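Local coordinates for cytochrome P450 (Zobellia galactanivorans, PDB 6G5Q), which is a heme-containing member of the cytochrome P450 superfamily that binds 6-O-methyl-beta-D-galactopyranose, at residues 57-62 with 288-293. Residues are numbered along the deposited sequence; the frame is centred on the assembly and turned at random.
Sequences IVIPSE and DSRISL. With EMZ (6-O-methyl-beta-D-galactopyranose), chain C.
R290 reaches from its strand to the loop 57-62 and takes part in four of the five close residue pairs. Its NH1 lies 2.8 Å from V58 O, which meets the guanidinium at its edge, in plane; an N-H...O angle of 126° makes this a weak hydrogen bond. NH1 also donates to R56 O, while NH2 forms a salt bridge with D24, so the charge is probably balanced there. CB already points toward the loop, and the bend at chi3 (-68°) brings the guanidinium level with V58 O. I59 slides past R290 in the opposite direction, its CG1 3.6 Å from NH1, and S61 CB is 3.8 Å from NH1. Three residues thus crowd one nitrogen; the looser side has a single apolar touch, I59 CD1 to S292 CB at 3.7 Å, with I59 partly exposed and S292 OG bonded to Q269. E62 OE1 accepts from EMZ O3 (2.8 Å) and pairs with R66 in a salt bridge; OE2 accepts from EMZ O2 (2.9 Å). With the I57 side chain about 5 Å from the heme, the contact ties this heme-bordering, sugar-holding loop, between strand 48-49 and helix 79-92, to strand 290-293, flanked by strands 29-32 and 270-274 in a mixed sheet.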
loop_
_atom_site.group_PDB
_atom_site.type_symbol
_atom_site.label_atom_id
_atom_site.label_comp_id
_atom_site.label_asym_id
_atom_site.label_seq_id
_atom_site.Cartn_x
_atom_site.Cartn_y
_atom_site.Cartn_z
ATOM N N ILE A 57 -12.761 6.071 -8.818
ATOM C CA ILE A 57 -12.735 4.825 -8.021
ATOM C C ILE A 57 -12.039 5.001 -6.671
ATOM O O ILE A 57 -12.231 4.194 -5.776
ATOM C CB ILE A 57 -12.146 3.592 -8.755
ATOM C CG1 ILE A 57 -10.632 3.764 -8.987
ATOM C CG2 ILE A 57 -12.976 3.229 -9.997
ATOM C CD1 ILE A 57 -10.032 2.743 -9.896
ATOM N N VAL A 58 -11.249 6.064 -6.509
ATOM C CA VAL A 58 -10.605 6.330 -5.209
ATOM C C VAL A 58 -11.623 6.780 -4.130
ATOM O O VAL A 58 -12.639 7.412 -4.445
ATOM C CB VAL A 58 -9.429 7.326 -5.350
ATOM C CG1 VAL A 58 -8.683 7.493 -4.024
ATOM C CG2 VAL A 58 -8.469 6.854 -6.448
ATOM N N ILE A 59 -11.357 6.418 -2.876
ATOM C CA ILE A 59 -12.172 6.851 -1.753
ATOM C C ILE A 59 -11.301 7.367 -0.617
ATOM O O ILE A 59 -10.683 6.564 0.095
ATOM C CB ILE A 59 -13.079 5.729 -1.223
ATOM C CG1 ILE A 59 -14.048 5.274 -2.314
ATOM C CG2 ILE A 59 -13.817 6.192 0.043
ATOM C CD1 ILE A 59 -14.457 3.832 -2.142
ATOM N N PRO A 60 -11.283 8.690 -0.399
ATOM C CA PRO A 60 -12.221 9.639 -1.021
ATOM C C PRO A 60 -11.962 9.939 -2.498
ATOM O O PRO A 60 -10.808 9.854 -2.942
ATOM C CB PRO A 60 -12.023 10.911 -0.181
ATOM C CG PRO A 60 -10.601 10.834 0.303
ATOM C CD PRO A 60 -10.321 9.366 0.501
ATOM N N SER A 61 -13.034 10.288 -3.228
ATOM C CA SER A 61 -12.998 10.570 -4.677
ATOM C C SER A 61 -12.006 11.662 -5.005
ATOM O O SER A 61 -11.849 12.592 -4.231
ATOM C CB SER A 61 -14.367 11.005 -5.160
ATOM O OG SER A 61 -14.331 11.332 -6.540
ATOM N N GLU A 62 -11.326 11.537 -6.139
ATOM C CA GLU A 62 -10.293 12.495 -6.523
ATOM C C GLU A 62 -10.647 13.169 -7.835
ATOM O O GLU A 62 -9.779 13.834 -8.427
ATOM C CB GLU A 62 -8.910 11.815 -6.651
ATOM C CG GLU A 62 -8.317 11.265 -5.354
ATOM C CD GLU A 62 -6.988 10.517 -5.523
ATOM O OE1 GLU A 62 -6.561 10.176 -6.658
ATOM O OE2 GLU A 62 -6.363 10.253 -4.478
ATOM N N ASP A 288 -24.208 2.942 -12.436
ATOM C CA ASP A 288 -23.544 4.223 -12.198
ATOM C C ASP A 288 -23.294 4.589 -10.718
ATOM O O ASP A 288 -22.855 5.709 -10.445
ATOM C CB ASP A 288 -24.243 5.371 -12.966
ATOM C CG ASP A 288 -23.270 6.446 -13.429
ATOM O OD1 ASP A 288 -22.222 6.096 -14.024
ATOM O OD2 ASP A 288 -23.546 7.646 -13.195
ATOM N N SER A 289 -23.526 3.688 -9.756
ATOM C CA SER A 289 -23.077 4.006 -8.393
ATOM C C SER A 289 -21.703 3.367 -8.123
ATOM O O SER A 289 -21.165 2.638 -8.957
ATOM C CB SER A 289 -24.118 3.643 -7.321
ATOM O OG SER A 289 -24.386 2.251 -7.318
ATOM N N ARG A 290 -21.131 3.663 -6.964
ATOM C CA ARG A 290 -19.850 3.054 -6.560
ATOM C C ARG A 290 -20.046 1.979 -5.480
ATOM O O ARG A 290 -20.839 2.176 -4.546
ATOM C CB ARG A 290 -18.889 4.119 -6.028
ATOM C CG ARG A 290 -18.614 5.252 -7.017
ATOM C CD ARG A 290 -17.385 5.998 -6.580
ATOM N NE ARG A 290 -17.637 6.707 -5.332
ATOM C CZ ARG A 290 -16.715 7.339 -4.613
ATOM N NH1 ARG A 290 -15.426 7.324 -4.993
ATOM N NH2 ARG A 290 -17.089 7.961 -3.493
ATOM N N ILE A 291 -19.336 0.858 -5.630
ATOM C CA ILE A 291 -19.092 -0.059 -4.509
ATOM C C ILE A 291 -17.648 0.103 -4.021
ATOM O O ILE A 291 -16.837 0.759 -4.702
ATOM C CB ILE A 291 -19.293 -1.532 -4.930
ATOM C CG1 ILE A 291 -18.437 -1.815 -6.159
ATOM C CG2 ILE A 291 -20.767 -1.850 -5.156
ATOM C CD1 ILE A 291 -17.649 -3.080 -6.031
ATOM N N SER A 292 -17.310 -0.468 -2.860
ATOM C CA SER A 292 -15.898 -0.604 -2.495
ATOM C C SER A 292 -15.536 -2.052 -2.179
ATOM O O SER A 292 -16.372 -2.821 -1.684
ATOM C CB SER A 292 -15.477 0.336 -1.377
ATOM O OG SER A 292 -15.854 -0.142 -0.121
ATOM N N LEU A 293 -14.301 -2.415 -2.507
ATOM C CA LEU A 293 -13.735 -3.705 -2.147
ATOM C C LEU A 293 -13.010 -3.441 -0.837
ATOM O O LEU A 293 -11.940 -2.817 -0.838
ATOM C CB LEU A 293 -12.772 -4.217 -3.241
ATOM C CG LEU A 293 -13.443 -4.273 -4.611
ATOM C CD1 LEU A 293 -12.496 -4.353 -5.791
ATOM C CD2 LEU A 293 -14.482 -5.375 -4.637
HETATM C C4 EMZ C . -4.057 6.036 -6.590
HETATM C C5 EMZ C . -4.203 4.846 -5.605
HETATM C C6 EMZ C . -3.530 3.584 -6.120
HETATM C C3 EMZ C . -4.575 7.300 -5.920
HETATM C CAM EMZ C . -3.746 1.320 -5.866
HETATM O O6 EMZ C . -3.722 2.552 -5.150
HETATM O O5 EMZ C . -3.545 5.103 -4.336
HETATM C C1 EMZ C . -4.281 6.167 -3.785
HETATM O O1 EMZ C . -3.988 6.300 -2.412
HETATM C C2 EMZ C . -3.816 7.379 -4.608
HETATM O O2 EMZ C . -4.004 8.619 -3.974
HETATM O O3 EMZ C . -4.310 8.489 -6.681
HETATM O O4 EMZ C . -2.667 6.203 -6.925
#